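Local coordinates for protein Phthiocerol/phenolphthiocerol synthesis polyketide synthase type I PpsC (Mycobacterium tuberculosis, PDB 5NJI) that probably dehydrates beta-hydroxyacyl intermediates, as the dehydratase domain of a polyketide synthase that takes part in phthiocerol and phenolphthiocerol lipid synthesis, at residues Glu126-Ser131 and Trp136-Thr141; Gly35-Asp38 and Thr43-Trp46. The protein carries 1 engineered substitution. All coordinates share one frame; numbering follows the deposited sequence.

Interaction 1: Glu126-Ser131 and Trp136-Thr141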
# COMPACT_ATOMS: atom_id res chain seq x y z
N GLU A 126 9.12 -11.14 -6.54
CA GLU A 126 9.09 -10.36 -7.77
C GLU A 126 7.70 -10.50 -8.37
O GLU A 126 7.13 -11.60 -8.36
CB GLU A 126 10.19 -10.80 -8.75
CG GLU A 126 10.36 -9.89 -9.97
CD GLU A 126 11.76 -9.97 -10.57
OE1 GLU A 126 12.66 -10.57 -9.93
OE2 GLU A 126 11.95 -9.43 -11.68
N ILE A 127 7.15 -9.39 -8.85
CA ILE A 127 5.78 -9.34 -9.35
C ILE A 127 5.81 -8.84 -10.78
O ILE A 127 6.31 -7.74 -11.05
CB ILE A 127 4.90 -8.43 -8.47
CG1 ILE A 127 4.81 -9.02 -7.07
CG2 ILE A 127 3.50 -8.28 -9.09
CD1 ILE A 127 4.24 -8.07 -6.06
N ARG A 128 5.35 -9.67 -11.67
CA ARG A 128 5.37 -9.43 -13.08
C ARG A 128 3.96 -9.56 -13.73
O ARG A 128 3.14 -10.07 -13.10
CB ARG A 128 6.26 -10.51 -13.78
CG ARG A 128 7.68 -10.61 -13.31
CD ARG A 128 8.43 -11.89 -13.82
NE ARG A 128 9.83 -11.90 -13.62
CZ ARG A 128 10.47 -12.46 -12.54
NH1 ARG A 128 9.73 -13.09 -11.56
NH2 ARG A 128 11.88 -12.39 -12.44
N THR A 129 3.79 -9.09 -14.97
CA THR A 129 2.58 -9.38 -15.79
C THR A 129 3.10 -10.21 -17.05
O THR A 129 4.21 -9.94 -17.49
CB THR A 129 1.80 -8.15 -16.25
OG1 THR A 129 2.67 -7.27 -16.92
CG2 THR A 129 1.01 -7.43 -15.06
N ARG A 130 2.27 -11.17 -17.57
CA ARG A 130 2.58 -12.01 -18.73
C ARG A 130 2.53 -10.94 -19.89
O ARG A 130 1.51 -10.28 -19.98
CB ARG A 130 1.60 -13.24 -19.00
CG ARG A 130 2.03 -14.43 -19.83
CD ARG A 130 3.48 -14.48 -20.26
NE ARG A 130 3.91 -15.74 -20.87
CZ ARG A 130 3.73 -16.98 -20.30
NH1 ARG A 130 3.10 -17.07 -19.04
NH2 ARG A 130 4.20 -18.15 -20.96
N SER A 131 3.60 -10.72 -20.69
CA SER A 131 3.35 -9.61 -21.83
C SER A 131 2.32 -10.11 -22.85
O SER A 131 2.19 -11.32 -23.07
CB SER A 131 4.70 -9.34 -22.48
OG SER A 131 5.72 -9.26 -21.50
N TRP A 136 7.63 -11.50 -19.99
CA TRP A 136 7.14 -10.91 -18.75
C TRP A 136 7.72 -9.51 -18.57
O TRP A 136 8.81 -9.22 -19.04
CB TRP A 136 7.48 -11.79 -17.52
CG TRP A 136 6.82 -13.14 -17.51
CD1 TRP A 136 5.62 -13.48 -16.95
CD2 TRP A 136 7.35 -14.34 -18.10
NE1 TRP A 136 5.37 -14.83 -17.16
CE2 TRP A 136 6.42 -15.37 -17.87
CE3 TRP A 136 8.52 -14.63 -18.80
CZ2 TRP A 136 6.62 -16.68 -18.31
CZ3 TRP A 136 8.72 -15.93 -19.25
CH2 TRP A 136 7.78 -16.94 -19.00
N THR A 137 6.96 -8.66 -17.86
CA THR A 137 7.38 -7.32 -17.46
C THR A 137 7.37 -7.26 -15.93
O THR A 137 6.37 -7.64 -15.32
CB THR A 137 6.42 -6.25 -17.99
OG1 THR A 137 6.46 -6.23 -19.42
CG2 THR A 137 6.76 -4.86 -17.45
N THR A 138 8.44 -6.74 -15.33
CA THR A 138 8.52 -6.64 -13.87
C THR A 138 7.91 -5.33 -13.37
O THR A 138 8.29 -4.25 -13.83
CB THR A 138 9.98 -6.72 -13.42
OG1 THR A 138 10.53 -8.00 -13.78
CG2 THR A 138 10.08 -6.55 -11.91
N HIS A 139 6.97 -5.44 -12.43
CA HIS A 139 6.31 -4.26 -11.88
C HIS A 139 6.81 -3.89 -10.51
O HIS A 139 6.83 -2.71 -10.17
CB HIS A 139 4.80 -4.47 -11.83
CG HIS A 139 4.19 -4.58 -13.18
ND1 HIS A 139 3.95 -3.48 -13.98
CD2 HIS A 139 3.84 -5.66 -13.92
CE1 HIS A 139 3.47 -3.88 -15.14
NE2 HIS A 139 3.38 -5.20 -15.13
N ALA A 140 7.21 -4.86 -9.70
CA ALA A 140 7.64 -4.58 -8.34
C ALA A 140 8.53 -5.72 -7.88
O ALA A 140 8.41 -6.85 -8.33
CB ALA A 140 6.45 -4.42 -7.39
N THR A 141 9.43 -5.39 -6.96
CA THR A 141 10.24 -6.36 -6.25
C THR A 141 10.17 -6.03 -4.77
O THR A 141 9.98 -4.87 -4.40
CB THR A 141 11.71 -6.33 -6.70
OG1 THR A 141 12.24 -5.01 -6.53
CG2 THR A 141 11.83 -6.73 -8.13
O HOH W 1 10.29 -9.66 -16.02

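Interaction 2: Gly35-Asp38 and Thr43-Trp46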
# COMPACT_ATOMS: atom_id res chain seq x y z
N GLY A 35 -0.67 -20.97 -6.34
CA GLY A 35 0.76 -21.14 -6.38
C GLY A 35 1.20 -22.59 -6.49
O GLY A 35 0.50 -23.51 -6.07
N VAL A 36 2.40 -22.77 -7.04
CA VAL A 36 3.07 -24.05 -7.13
C VAL A 36 4.55 -23.77 -6.91
O VAL A 36 5.03 -22.67 -7.18
CB VAL A 36 2.87 -24.73 -8.50
CG1 VAL A 36 1.40 -24.81 -8.85
CG2 VAL A 36 3.61 -23.98 -9.56
N THR A 37 5.28 -24.77 -6.44
CA THR A 37 6.73 -24.67 -6.33
C THR A 37 7.38 -25.42 -7.49
O THR A 37 7.08 -26.60 -7.71
CB THR A 37 7.19 -25.20 -4.98
OG1 THR A 37 6.56 -24.41 -3.96
CG2 THR A 37 8.70 -25.09 -4.83
N ASP A 38 8.22 -24.72 -8.23
CA ASP A 38 8.95 -25.31 -9.37
C ASP A 38 10.02 -26.26 -8.82
O ASP A 38 10.93 -25.81 -8.12
CB ASP A 38 9.56 -24.17 -10.19
CG ASP A 38 10.30 -24.64 -11.42
OD1 ASP A 38 10.56 -25.86 -11.51
OD2 ASP A 38 10.60 -23.80 -12.31
N THR A 43 11.83 -22.32 -6.77
CA THR A 43 11.12 -21.05 -6.79
C THR A 43 9.62 -21.28 -6.72
O THR A 43 9.08 -22.14 -7.42
CB THR A 43 11.51 -20.30 -8.05
OG1 THR A 43 12.92 -20.06 -8.01
CG2 THR A 43 10.76 -18.98 -8.23
N ARG A 44 8.94 -20.54 -5.86
CA ARG A 44 7.49 -20.63 -5.82
C ARG A 44 6.94 -19.60 -6.79
O ARG A 44 7.50 -18.50 -6.93
CB ARG A 44 6.94 -20.42 -4.42
CG ARG A 44 5.49 -20.88 -4.28
CD ARG A 44 5.16 -21.24 -2.83
NE ARG A 44 3.73 -21.45 -2.66
CZ ARG A 44 3.09 -22.57 -2.98
NH1 ARG A 44 3.75 -23.59 -3.50
NH2 ARG A 44 1.78 -22.66 -2.80
N VAL A 45 5.87 -19.98 -7.49
CA VAL A 45 5.30 -19.18 -8.58
C VAL A 45 3.78 -19.15 -8.39
O VAL A 45 3.16 -20.19 -8.17
CB VAL A 45 5.62 -19.77 -9.97
CG1 VAL A 45 5.12 -18.82 -11.06
CG2 VAL A 45 7.10 -20.05 -10.15
N TRP A 46 3.19 -17.96 -8.52
CA TRP A 46 1.75 -17.81 -8.48
C TRP A 46 1.28 -17.06 -9.73
O TRP A 46 2.01 -16.24 -10.28
CB TRP A 46 1.28 -16.99 -7.26
CG TRP A 46 1.60 -17.52 -5.89
CD1 TRP A 46 0.73 -18.13 -5.04
CD2 TRP A 46 2.86 -17.46 -5.20
NE1 TRP A 46 1.36 -18.44 -3.86
CE2 TRP A 46 2.66 -18.05 -3.93
CE3 TRP A 46 4.13 -16.96 -5.52
CZ2 TRP A 46 3.68 -18.15 -2.98
CZ3 TRP A 46 5.15 -17.07 -4.56
CH2 TRP A 46 4.92 -17.66 -3.32

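Interaction 1: Glu126-Ser131 and Trp136-Thr141
The torsions of T129 and H139 bring a hydroxyl to an imidazole: chi1 of 54° sets T129 OG1 between its backbone N and carbonyl carbon, while H139 turns CG anti to its own carbonyl carbon (chi1 -66°). The imidazole then crosses the threonine at about a right angle, with NE2 2.8 Å from OG1; either atom could be the donor. ND1 is bonded to Q102 O, so the ring is held at both nitrogens and its rotation is fixed, and R128 C and T129 N lie in plane at its edge. These two segments are the arms of an antiparallel hairpin in the N-terminal half of the dehydratase, a double-hotdog fold, and the pairing is interrupted by a classic beta bulge: H139 and A140 both face I127. I127 O accepts H139 N at 2.8 Å and A140 N only weakly, while I127 N donates to A140 O. Beyond the bulge the register moves by one, and T129 and T137 exchange two backbone bonds. I127 and A140 share the face packed on Y73 of helix 70-84. On the other face, T138 OG1 donates to the anti lone pair of E126 OE2 at 2.9 Å and accepts a bond from a water 2.8 Å from T138 OG1; that water also reaches R128 NE and W136 O weakly. E126 CD sits above one face of the R128 guanidinium, offset toward the rim, an ion pair without a directed N-H, while R128 NH1 bonds to T115 OG1 on the next strand. Nearer the turn, the poorly ordered R130 bends back over W136: its CD makes a CH-pi contact with the five-membered ring, and its guanidinium, inclined 39° to the indole, puts CZ 3.5 Å from W136 CZ2.

Interaction 2: Gly35-Asp38 and Thr43-Trp46
One face of the W46 indole is covered by G35, whose CA lies 3.3 Å from W46 CD1, and by R44 CG near the rim on the same side. Having no side chain, G35 lets the ring close directly on its backbone. The R44 guanidinium in turn carries G35 CA and V36 N over one of its faces, both offset toward the rim, and takes T37 at its edge: R44 NH1 donates to T37 OG1 at 3.0 Å, with the hydroxyl only 6° out of the plane. R44 reaches this place by an extended chain, CG anti to the backbone N (chi1 -164°), which crosses the T37 side chain at about a right angle. In the backbone, V36 and V45 form the hydrogen-bonded pair of an antiparallel hairpin, with V45 N 2.8 Å from V36 O, and their side chains point to the face away from R44 and W46. D38 N adds a bond to T43 O at 2.8 Å where the strands run into the loop, and D38 OD1 bonds to T40 OG1 within it. D83 OD2 on helix 70-84 takes a salt bridge from R44 NH2 and a hydrogen bond from W46 NE1, and W46 also packs there on A80 and T84. Strand 44-50 lies between strand 34-37, outermost in this chain, and strand 110-118, where the backbones of R44 and W46 bond to L116 and T114.

How the interactions relate
From the N terminus, strand 34-37 turns back into strand 44-50, and interaction 2 closes this first hairpin loop. The chain then passes through helix 70-84 and strands 93-100 and 110-118 before strands 122-130 and 136-146 close the second hairpin as interaction 1. The two contacts follow in series, neither nested nor crossing. Their centres are 15 Å apart and their nearest atoms about 7 Å, without touching. Strand 110-118 lies between the hairpins, bonding to 44-50 on one side and to 122-130 on the other, and helix 70-84 packs against both. Interaction 2 thus joins strand 34-37, at one end of the strand order, to strand 44-50, while interaction 1 leads on to strand 93-100, with the T141 side chain about 6 Å from the bound acyl-CoA.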